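PDB 3TCV: GCN5-related N-acetyltransferase from Brucella melitensis biovar Abortus 2308, which probably transfers an acetyl group from acetyl-CoA to an amine, as GCN5-related N-acetyltransferases do, possibly the N-terminal serine or alanine of a protein. Local coordinates for residues F184-I189 with D202-S207; I127-I132 with Y164-H169; W73-P78 with Q192-K197. One frame throughout, in Å; residues are numbered along the deposited sequence. Where two conformers were deposited one is given.

Interaction 1 of 3, residues F184-I189 with D202-S207; sequences FRFEGI and DTAWFS
F186 turns the edge of its ring toward the face of F206, a T-shaped pair with centroids 5.7 Å apart and planes at 72°. The pair bridges the two strands of the antiparallel hairpin 185-196/199-209, at one border of this chain's GNAT sheet. CG of F186 stands anti to its backbone N (chi1 177°), which carries the ring forward along its own strand until one face covers G188 N. F206 is also met at its root, where its CB touches F184 CB at 3.5 Å. Further along, I189 CG2 packs on D202 CB at 3.7 Å. R185 and S207 exchange two backbone bonds as a hydrogen-bonded pair, and F186 with F206 forms the non-hydrogen-bonded pair beside it. A classic beta bulge follows, E187 and G188 both facing W205: E187 N donates to W205 O (2.8 Å), and W205 N donates to G188 O (2.8 Å). S207 OG donates to E187 OE2 at 2.7 Å, arriving from above the carboxylate plane. R191 of the second subunit reaches both of these oxygens, with a salt bridge to OE2 and a hydrogen bond to OG, while R163 pairs with OE1, so two arginines and a hydroxyl grip the carboxylate and would probably favour its charged form. Outside this shell the F206 side chain touches A179 and E180 of helix 173-182, and the W205 indole meets F190 of its own chain and F190 of the second subunit. On one face of that indole, T203 CG2 sits 3.5 Å above the plane, offset toward the rim.

Interaction 2 of 3, residues I127-I132 with Y164-H169; sequences IEIGSI and YEWECH
I127 and E165 start the tight half of the contact: E165 N donates to I127 O (2.8 Å), in the carbonyl plane, and I129 N returns a bond to E165 O (3.1 Å). On one face of the sheet the Y164 ring leans across I129, its OH only 3.3 Å from I129 CB, and the edge of the same ring meets I127 CG2. The Y164 hydroxyl is hydrogen-bonded to Q148 of helix 142-158, and F151 of that helix touches both Y164 and I129. The helix is the crossover of a beta-alpha-beta unit, and the two parallel strands it joins separate at 41°, the splay that in GNAT enzymes opens the cleft for acetyl-CoA. The looser side begins where they part. No direct bond links I129 O to E167 N; a water wedges between them, accepting from E167 N at 3.0 Å and lying 2.7 Å from I129 O, with E128 OE2 also in its reach. Beside the water, E128 and E167 cross at about a right angle, carboxylate planes 69° apart, and OE1 of E128 comes within 2.5 Å of OE1 of E167. The E128 chain gets there extended, whereas CG of E167 is wedged between its backbone N and carbonyl carbon (chi1 45°), swinging the acid toward E128. R119 salt-bridges both E128 and E165, and R201 takes the other oxygen of E167. Past the corner at S131 one methyl, I132 CD1, still reaches W166 CH2 at 3.7 Å.

Interaction 3 of 3, residues W73-P78 with Q192-K197; sequences WLFETP and QHMVVK
K197 leaves its backbone with CG anti to the carbonyl carbon (chi1 -64°) and then runs fully extended, so its ammonium reaches the 73-78 loop end-on, while M194 bends at chi3 (78°) and presents its terminal methyl to F75. NZ of K197 donates to L74 O at 2.8 Å and to E76 O at 2.7 Å, rising above each carbonyl plane, with a weak third bond to T72 O. Three backbone carbonyls of one loop thus gather round a single charge. The lysine stem slides past T77 in the opposite direction, its CE 3.9 Å from T77 CG2. K197 lies at the turn of the hairpin 185-196/199-209; in related N-acetyltransferases this hairpin loop and the loop between the first helices commonly border the acceptor-substrate opening. F75 lies against the hairpin strand in a Met-aromatic contact: M194 CE is 3.4 Å from F75 CE1, and M194 SD sits obliquely, 4.8 Å from the ring centroid. V196 meets the edge of the same ring, CG2 to F75 CE1 at 3.9 Å. R201 of the partner strand also touches F75. The V195 N-H, beyond this contact, is hydrogen-bonded to N124 of the second subunit.

Overall arrangement
Interaction 2 is the buried one, near the centre of the chain; interaction 1 is partly buried near one border of the sheet, and interaction 3 lies on the surface. Strands 163-169 and 199-209 are neighbours, so interactions 1 and 2 share a backbone ladder, with A204 N near C168 O and F206 N near W166 O. Interactions 1 and 3 both use strand 185-196 and both touch the second subunit; T203 OG1 and H193 ND1 link them. Chemistry follows place: an apolar face and, where the parallel strands part, a cluster of acids, arginines and a water; aromatic and bulged antiparallel pairing in the hairpin; and a lysine gripped by loop carbonyls at its tip.

Interaction 1 of 3, residues F184-I189 with D202-S207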
loop_
_atom_site.group_PDB
_atom_site.type_symbol
_atom_site.label_atom_id
_atom_site.label_comp_id
_atom_site.label_asym_id
_atom_site.label_seq_id
_atom_site.Cartn_x
_atom_site.Cartn_y
_atom_site.Cartn_z
ATOM N N PHE B 184 -13.556 5.577 10.249
ATOM C CA PHE B 184 -12.749 5.357 9.024
ATOM C C PHE B 184 -13.720 5.029 7.910
ATOM O O PHE B 184 -14.717 4.321 8.143
ATOM C CB PHE B 184 -11.738 4.216 9.171
ATOM C CG PHE B 184 -10.623 4.464 10.150
ATOM C CD1 PHE B 184 -9.379 4.929 9.710
ATOM C CD2 PHE B 184 -10.778 4.203 11.507
ATOM C CE1 PHE B 184 -8.325 5.119 10.602
ATOM C CE2 PHE B 184 -9.741 4.412 12.391
ATOM C CZ PHE B 184 -8.511 4.874 11.958
ATOM N N ARG B 185 -13.422 5.488 6.694
ATOM C CA ARG B 185 -14.266 5.231 5.538
ATOM C C ARG B 185 -13.645 4.137 4.682
ATOM O O ARG B 185 -12.486 4.207 4.360
ATOM C CB ARG B 185 -14.377 6.514 4.716
ATOM C CG ARG B 185 -15.315 6.456 3.530
ATOM C CD ARG B 185 -15.342 7.789 2.802
ATOM N NE ARG B 185 -15.838 8.844 3.669
ATOM C CZ ARG B 185 -17.113 9.223 3.792
ATOM N NH1 ARG B 185 -17.427 10.204 4.637
ATOM N NH2 ARG B 185 -18.070 8.663 3.076
ATOM N N PHE B 186 -14.418 3.126 4.316
ATOM C CA PHE B 186 -13.949 2.080 3.470
ATOM C C PHE B 186 -13.540 2.633 2.113
ATOM O O PHE B 186 -14.256 3.448 1.535
ATOM C CB PHE B 186 -15.057 1.051 3.282
ATOM C CG PHE B 186 -14.706 -0.060 2.347
ATOM C CD1 PHE B 186 -13.983 -1.173 2.788
ATOM C CD2 PHE B 186 -15.170 -0.039 1.052
ATOM C CE1 PHE B 186 -13.670 -2.201 1.920
ATOM C CE2 PHE B 186 -14.860 -1.063 0.176
ATOM C CZ PHE B 186 -14.139 -2.152 0.618
ATOM N N GLU B 187 -12.408 2.135 1.620
ATOM C CA GLU B 187 -11.888 2.437 0.288
ATOM C C GLU B 187 -11.863 1.252 -0.659
ATOM O O GLU B 187 -12.111 1.416 -1.863
ATOM C CB GLU B 187 -10.490 3.057 0.427
ATOM C CG GLU B 187 -10.573 4.440 1.019
ATOM C CD GLU B 187 -9.241 5.132 1.161
ATOM O OE1 GLU B 187 -8.211 4.437 1.288
ATOM O OE2 GLU B 187 -9.234 6.376 1.171
ATOM N N GLY B 188 -11.511 0.062 -0.161
ATOM C CA GLY B 188 -11.442 -1.092 -1.030
ATOM C C GLY B 188 -10.720 -2.275 -0.445
ATOM O O GLY B 188 -10.166 -2.200 0.665
ATOM N N ILE B 189 -10.715 -3.370 -1.214
ATOM C CA ILE B 189 -10.125 -4.637 -0.797
ATOM C C ILE B 189 -9.010 -5.044 -1.789
ATOM O O ILE B 189 -9.278 -5.206 -2.980
ATOM C CB ILE B 189 -11.186 -5.753 -0.718
ATOM C CG1 ILE B 189 -12.170 -5.481 0.432
ATOM C CG2 ILE B 189 -10.500 -7.108 -0.556
ATOM C CD1 ILE B 189 -13.520 -6.185 0.253
ATOM N N ASP B 202 -7.076 -11.175 2.029
ATOM C CA ASP B 202 -7.470 -10.011 1.265
ATOM C C ASP B 202 -7.532 -8.877 2.279
ATOM O O ASP B 202 -8.151 -9.046 3.343
ATOM C CB ASP B 202 -8.842 -10.193 0.651
ATOM C CG ASP B 202 -8.949 -11.416 -0.241
ATOM O OD1 ASP B 202 -7.982 -11.844 -0.903
ATOM O OD2 ASP B 202 -10.074 -11.964 -0.279
ATOM N N THR B 203 -6.910 -7.744 1.969
ATOM C CA THR B 203 -6.883 -6.609 2.897
ATOM C C THR B 203 -7.954 -5.573 2.578
ATOM O O THR B 203 -7.973 -5.035 1.489
ATOM C CB THR B 203 -5.499 -5.943 2.897
ATOM O OG1 THR B 203 -4.520 -6.877 3.390
ATOM C CG2 THR B 203 -5.526 -4.674 3.761
ATOM N N ALA B 204 -8.802 -5.285 3.570
ATOM C CA ALA B 204 -9.758 -4.178 3.589
ATOM C C ALA B 204 -9.043 -2.925 4.087
ATOM O O ALA B 204 -8.421 -2.933 5.170
ATOM C CB ALA B 204 -10.918 -4.514 4.526
ATOM N N TRP B 205 -9.149 -1.857 3.305
ATOM C CA TRP B 205 -8.555 -0.532 3.574
ATOM C C TRP B 205 -9.599 0.506 3.872
ATOM O O TRP B 205 -10.632 0.591 3.190
ATOM C CB TRP B 205 -7.786 -0.046 2.342
ATOM C CG TRP B 205 -6.501 -0.774 2.096
ATOM C CD1 TRP B 205 -6.282 -1.829 1.222
ATOM C CD2 TRP B 205 -5.208 -0.529 2.744
ATOM N NE1 TRP B 205 -4.979 -2.255 1.296
ATOM C CE2 TRP B 205 -4.281 -1.501 2.176
ATOM C CE3 TRP B 205 -4.738 0.382 3.684
ATOM C CZ2 TRP B 205 -2.949 -1.546 2.551
ATOM C CZ3 TRP B 205 -3.395 0.314 4.066
ATOM C CH2 TRP B 205 -2.525 -0.627 3.494
ATOM N N PHE B 206 -9.293 1.341 4.859
ATOM C CA PHE B 206 -10.161 2.417 5.296
ATOM C C PHE B 206 -9.280 3.609 5.631
ATOM O O PHE B 206 -8.117 3.443 6.006
ATOM C CB PHE B 206 -10.935 2.060 6.569
ATOM C CG PHE B 206 -11.624 0.713 6.582
ATOM C CD1 PHE B 206 -13.003 0.624 6.483
ATOM C CD2 PHE B 206 -10.902 -0.452 6.831
ATOM C CE1 PHE B 206 -13.646 -0.609 6.548
ATOM C CE2 PHE B 206 -11.530 -1.681 6.867
ATOM C CZ PHE B 206 -12.902 -1.761 6.727
ATOM N N SER B 207 -9.860 4.803 5.588
ATOM C CA SER B 207 -9.114 6.006 5.893
ATOM C C SER B 207 -9.952 7.101 6.521
ATOM O O SER B 207 -11.182 7.185 6.316
ATOM C CB SER B 207 -8.441 6.560 4.659
ATOM O OG SER B 207 -9.352 7.159 3.747
#

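Interaction 2 of 3, residues I127-I132 with Y164-H169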
loop_
_atom_site.group_PDB
_atom_site.type_symbol
_atom_site.label_atom_id
_atom_site.label_comp_id
_atom_site.label_asym_id
_atom_site.label_seq_id
_atom_site.Cartn_x
_atom_site.Cartn_y
_atom_site.Cartn_z
ATOM N N ILE B 127 -0.135 7.935 7.226
ATOM C CA ILE B 127 0.317 7.058 8.282
ATOM C C ILE B 127 -0.802 6.098 8.651
ATOM O O ILE B 127 -1.957 6.363 8.325
ATOM C CB ILE B 127 0.749 7.901 9.496
ATOM C CG1 ILE B 127 1.571 7.086 10.470
ATOM C CG2 ILE B 127 -0.457 8.563 10.163
ATOM C CD1 ILE B 127 2.351 7.988 11.423
ATOM N N GLU B 128 -0.434 4.981 9.266
ATOM C CA GLU B 128 -1.398 3.929 9.667
ATOM C C GLU B 128 -1.348 3.673 11.169
ATOM O O GLU B 128 -0.273 3.704 11.787
ATOM C CB GLU B 128 -1.132 2.631 8.876
ATOM C CG GLU B 128 -1.915 1.399 9.351
ATOM C CD GLU B 128 -1.508 0.075 8.703
ATOM O OE1 GLU B 128 -1.059 0.051 7.548
ATOM O OE2 GLU B 128 -1.643 -0.953 9.387
ATOM N N ILE B 129 -2.524 3.445 11.757
ATOM C CA ILE B 129 -2.603 2.830 13.087
ATOM C C ILE B 129 -2.752 1.330 12.866
ATOM O O ILE B 129 -3.704 0.902 12.268
ATOM C CB ILE B 129 -3.754 3.377 13.984
ATOM C CG1 ILE B 129 -3.752 2.594 15.301
ATOM C CG2 ILE B 129 -5.131 3.350 13.277
ATOM C CD1 ILE B 129 -4.644 3.148 16.396
ATOM N N GLY B 130 -1.792 0.540 13.339
ATOM C CA GLY B 130 -1.869 -0.910 13.180
ATOM C C GLY B 130 -1.143 -1.633 14.308
ATOM O O GLY B 130 -0.865 -1.045 15.363
ATOM N N SER B 131 -0.868 -2.905 14.055
ATOM C CA SER B 131 -0.240 -3.760 15.051
ATOM C C SER B 131 -1.039 -3.710 16.370
ATOM O O SER B 131 -0.451 -3.708 17.434
ATOM C CB SER B 131 1.206 -3.307 15.311
ATOM O OG SER B 131 1.960 -3.163 14.101
ATOM N N ILE B 132 -2.350 -3.639 16.286
ATOM C CA ILE B 132 -3.192 -3.443 17.484
ATOM C C ILE B 132 -3.459 -4.753 18.219
ATOM O O ILE B 132 -3.955 -5.713 17.639
ATOM C CB ILE B 132 -4.565 -2.822 17.095
ATOM C CG1 ILE B 132 -4.360 -1.412 16.523
ATOM C CG2 ILE B 132 -5.514 -2.811 18.308
ATOM C CD1 ILE B 132 -5.630 -0.807 15.934
ATOM N N TYR B 164 -5.026 9.068 7.343
ATOM C CA TYR B 164 -4.798 8.170 8.487
ATOM C C TYR B 164 -5.494 6.846 8.178
ATOM O O TYR B 164 -6.694 6.815 7.889
ATOM C CB TYR B 164 -5.384 8.842 9.719
ATOM C CG TYR B 164 -5.254 8.131 11.041
ATOM C CD1 TYR B 164 -4.024 7.727 11.532
ATOM C CD2 TYR B 164 -6.372 7.906 11.829
ATOM C CE1 TYR B 164 -3.937 7.122 12.774
ATOM C CE2 TYR B 164 -6.294 7.308 13.073
ATOM C CZ TYR B 164 -5.061 6.913 13.538
ATOM O OH TYR B 164 -4.963 6.316 14.776
ATOM N N GLU B 165 -4.713 5.771 8.125
ATOM C CA GLU B 165 -5.197 4.522 7.569
ATOM C C GLU B 165 -5.458 3.445 8.603
ATOM O O GLU B 165 -4.756 3.358 9.632
ATOM C CB GLU B 165 -4.173 3.951 6.573
ATOM C CG GLU B 165 -3.866 4.817 5.371
ATOM C CD GLU B 165 -2.678 4.349 4.565
ATOM O OE1 GLU B 165 -2.748 4.527 3.344
ATOM O OE2 GLU B 165 -1.660 3.851 5.143
ATOM N N TRP B 166 -6.402 2.573 8.257
ATOM C CA TRP B 166 -6.690 1.316 8.956
ATOM C C TRP B 166 -6.746 0.217 7.917
ATOM O O TRP B 166 -7.357 0.378 6.876
ATOM C CB TRP B 166 -8.030 1.433 9.653
ATOM C CG TRP B 166 -8.466 0.255 10.488
ATOM C CD1 TRP B 166 -8.918 -0.987 10.062
ATOM C CD2 TRP B 166 -8.607 0.235 11.950
ATOM N NE1 TRP B 166 -9.275 -1.775 11.149
ATOM C CE2 TRP B 166 -9.088 -1.094 12.303
ATOM C CE3 TRP B 166 -8.319 1.139 12.975
ATOM C CZ2 TRP B 166 -9.311 -1.466 13.635
ATOM C CZ3 TRP B 166 -8.547 0.746 14.297
ATOM C CH2 TRP B 166 -9.035 -0.521 14.616
ATOM N N GLU B 167 -6.052 -0.893 8.152
ATOM C CA GLU B 167 -6.166 -2.063 7.268
ATOM C C GLU B 167 -6.273 -3.300 8.141
ATOM O O GLU B 167 -5.670 -3.378 9.243
ATOM C CB GLU B 167 -4.982 -2.190 6.286
ATOM C CG GLU B 167 -3.607 -1.970 6.905
ATOM C CD GLU B 167 -2.456 -2.686 6.218
ATOM O OE1 GLU B 167 -1.305 -2.185 6.369
ATOM O OE2 GLU B 167 -2.656 -3.744 5.576
ATOM N N CYS B 168 -7.057 -4.239 7.672
ATOM C CA CYS B 168 -7.247 -5.510 8.338
ATOM C C CYS B 168 -7.627 -6.587 7.321
ATOM O O CYS B 168 -7.943 -6.299 6.172
ATOM C CB CYS B 168 -8.362 -5.382 9.401
ATOM S SG CYS B 168 -9.998 -4.948 8.753
ATOM N N HIS B 169 -7.546 -7.842 7.749
ATOM C CA HIS B 169 -8.057 -8.954 6.972
ATOM C C HIS B 169 -9.501 -8.668 6.686
ATOM O O HIS B 169 -10.278 -8.280 7.602
ATOM C CB HIS B 169 -7.888 -10.244 7.796
ATOM C CG HIS B 169 -7.863 -11.524 6.990
ATOM N ND1 HIS B 169 -8.871 -11.901 6.201
ATOM C CD2 HIS B 169 -6.918 -12.548 6.935
ATOM C CE1 HIS B 169 -8.584 -13.092 5.637
ATOM N NE2 HIS B 169 -7.394 -13.489 6.091
HETATM O O HOH W 1 -4.339 -1.061 10.551
#

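Interaction 3 of 3, residues W73-P78 with Q192-K197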
loop_
_atom_site.group_PDB
_atom_site.type_symbol
_atom_site.label_atom_id
_atom_site.label_comp_id
_atom_site.label_asym_id
_atom_site.label_seq_id
_atom_site.Cartn_x
_atom_site.Cartn_y
_atom_site.Cartn_z
ATOM N N TRP B 73 -6.099 -12.965 14.034
ATOM C CA TRP B 73 -5.879 -12.120 12.850
ATOM C C TRP B 73 -4.639 -11.302 12.900
ATOM O O TRP B 73 -4.349 -10.588 11.946
ATOM C CB TRP B 73 -7.072 -11.183 12.632
ATOM C CG TRP B 73 -8.370 -11.906 12.594
ATOM C CD1 TRP B 73 -9.360 -11.924 13.572
ATOM C CD2 TRP B 73 -8.861 -12.762 11.533
ATOM N NE1 TRP B 73 -10.408 -12.705 13.190
ATOM C CE2 TRP B 73 -10.170 -13.250 11.974
ATOM C CE3 TRP B 73 -8.368 -13.172 10.310
ATOM C CZ2 TRP B 73 -10.936 -14.097 11.196
ATOM C CZ3 TRP B 73 -9.148 -14.030 9.527
ATOM C CH2 TRP B 73 -10.400 -14.491 9.965
ATOM N N LEU B 74 -3.911 -11.351 14.012
ATOM C CA LEU B 74 -2.662 -10.616 14.149
ATOM C C LEU B 74 -1.552 -11.342 13.411
ATOM O O LEU B 74 -1.683 -12.507 13.100
ATOM C CB LEU B 74 -2.300 -10.479 15.626
ATOM C CG LEU B 74 -3.185 -9.543 16.441
ATOM C CD1 LEU B 74 -2.571 -9.298 17.819
ATOM C CD2 LEU B 74 -3.377 -8.233 15.701
ATOM N N PHE B 75 -0.448 -10.659 13.136
ATOM C CA PHE B 75 0.696 -11.312 12.498
ATOM C C PHE B 75 1.405 -12.239 13.480
ATOM O O PHE B 75 1.971 -13.247 13.078
ATOM C CB PHE B 75 1.676 -10.272 11.934
ATOM C CG PHE B 75 1.065 -9.366 10.894
ATOM C CD1 PHE B 75 0.318 -9.888 9.850
ATOM C CD2 PHE B 75 1.231 -7.990 10.961
ATOM C CE1 PHE B 75 -0.256 -9.059 8.903
ATOM C CE2 PHE B 75 0.657 -7.156 10.013
ATOM C CZ PHE B 75 -0.084 -7.696 8.987
ATOM N N GLU B 76 1.319 -11.924 14.774
ATOM C CA GLU B 76 2.007 -12.693 15.808
ATOM C C GLU B 76 1.114 -13.828 16.335
ATOM O O GLU B 76 -0.104 -13.841 16.150
ATOM C CB GLU B 76 2.378 -11.789 16.995
ATOM C CG GLU B 76 3.308 -10.612 16.707
ATOM C CD GLU B 76 2.683 -9.461 15.914
ATOM O OE1 GLU B 76 1.489 -9.102 16.113
ATOM O OE2 GLU B 76 3.419 -8.886 15.076
ATOM N N THR B 77 1.733 -14.780 17.019
ATOM C CA THR B 77 0.988 -15.731 17.817
ATOM C C THR B 77 1.302 -15.408 19.268
ATOM O O THR B 77 2.348 -14.824 19.544
ATOM C CB THR B 77 1.393 -17.181 17.515
ATOM O OG1 THR B 77 2.781 -17.319 17.789
ATOM C CG2 THR B 77 1.128 -17.513 16.038
ATOM N N PRO B 78 0.414 -15.793 20.192
ATOM C CA PRO B 78 0.636 -15.485 21.588
ATOM C C PRO B 78 1.908 -16.156 22.087
ATOM O O PRO B 78 2.221 -17.261 21.647
ATOM C CB PRO B 78 -0.567 -16.116 22.293
ATOM C CG PRO B 78 -1.576 -16.334 21.235
ATOM C CD PRO B 78 -0.773 -16.635 20.019
ATOM N N GLN B 192 -5.690 -10.995 -2.261
ATOM C CA GLN B 192 -4.439 -11.755 -2.123
ATOM C C GLN B 192 -3.252 -10.834 -1.774
ATOM O O GLN B 192 -2.139 -10.997 -2.261
ATOM C CB GLN B 192 -4.167 -12.605 -3.381
ATOM C CG GLN B 192 -5.294 -13.580 -3.682
ATOM C CD GLN B 192 -4.989 -14.701 -4.680
ATOM O OE1 GLN B 192 -5.761 -15.671 -4.771
ATOM N NE2 GLN B 192 -3.894 -14.584 -5.435
ATOM N N HIS B 193 -3.510 -9.887 -0.888
ATOM C CA HIS B 193 -2.518 -8.913 -0.448
ATOM C C HIS B 193 -1.427 -9.524 0.394
ATOM O O HIS B 193 -0.302 -9.068 0.373
ATOM C CB HIS B 193 -3.237 -7.827 0.328
ATOM C CG HIS B 193 -2.379 -6.669 0.718
ATOM N ND1 HIS B 193 -2.449 -6.097 1.953
ATOM C CD2 HIS B 193 -1.480 -5.906 -0.023
ATOM C CE1 HIS B 193 -1.603 -5.041 1.999
ATOM N NE2 HIS B 193 -1.001 -4.930 0.799
ATOM N N MET B 194 -1.770 -10.536 1.178
ATOM C CA MET B 194 -0.808 -11.195 2.056
ATOM C C MET B 194 -1.135 -12.684 2.190
ATOM O O MET B 194 -2.244 -13.117 1.896
ATOM C CB MET B 194 -0.805 -10.602 3.479
ATOM C CG MET B 194 -0.692 -9.100 3.557
ATOM S SD MET B 194 -0.730 -8.440 5.238
ATOM C CE MET B 194 0.958 -8.833 5.716
ATOM N N VAL B 195 -0.137 -13.421 2.652
ATOM C CA VAL B 195 -0.283 -14.752 3.220
ATOM C C VAL B 195 0.104 -14.641 4.706
ATOM O O VAL B 195 1.244 -14.253 5.038
ATOM C CB VAL B 195 0.609 -15.776 2.502
ATOM C CG1 VAL B 195 0.414 -17.172 3.142
ATOM C CG2 VAL B 195 0.312 -15.803 0.992
ATOM N N VAL B 196 -0.846 -14.936 5.588
ATOM C CA VAL B 196 -0.629 -14.795 7.030
ATOM C C VAL B 196 -1.011 -16.118 7.707
ATOM O O VAL B 196 -2.137 -16.629 7.548
ATOM C CB VAL B 196 -1.430 -13.636 7.642
ATOM C CG1 VAL B 196 -1.137 -13.509 9.152
ATOM C CG2 VAL B 196 -1.144 -12.319 6.907
ATOM N N LYS B 197 -0.024 -16.706 8.381
ATOM C CA LYS B 197 -0.209 -17.974 9.091
ATOM C C LYS B 197 -0.811 -19.042 8.198
ATOM O O LYS B 197 -1.789 -19.682 8.558
ATOM C CB LYS B 197 -1.092 -17.740 10.316
ATOM C CG LYS B 197 -0.474 -16.828 11.334
ATOM C CD LYS B 197 -1.495 -16.446 12.405
ATOM C CE LYS B 197 -0.903 -15.457 13.377
ATOM N NZ LYS B 197 -1.875 -14.999 14.416
#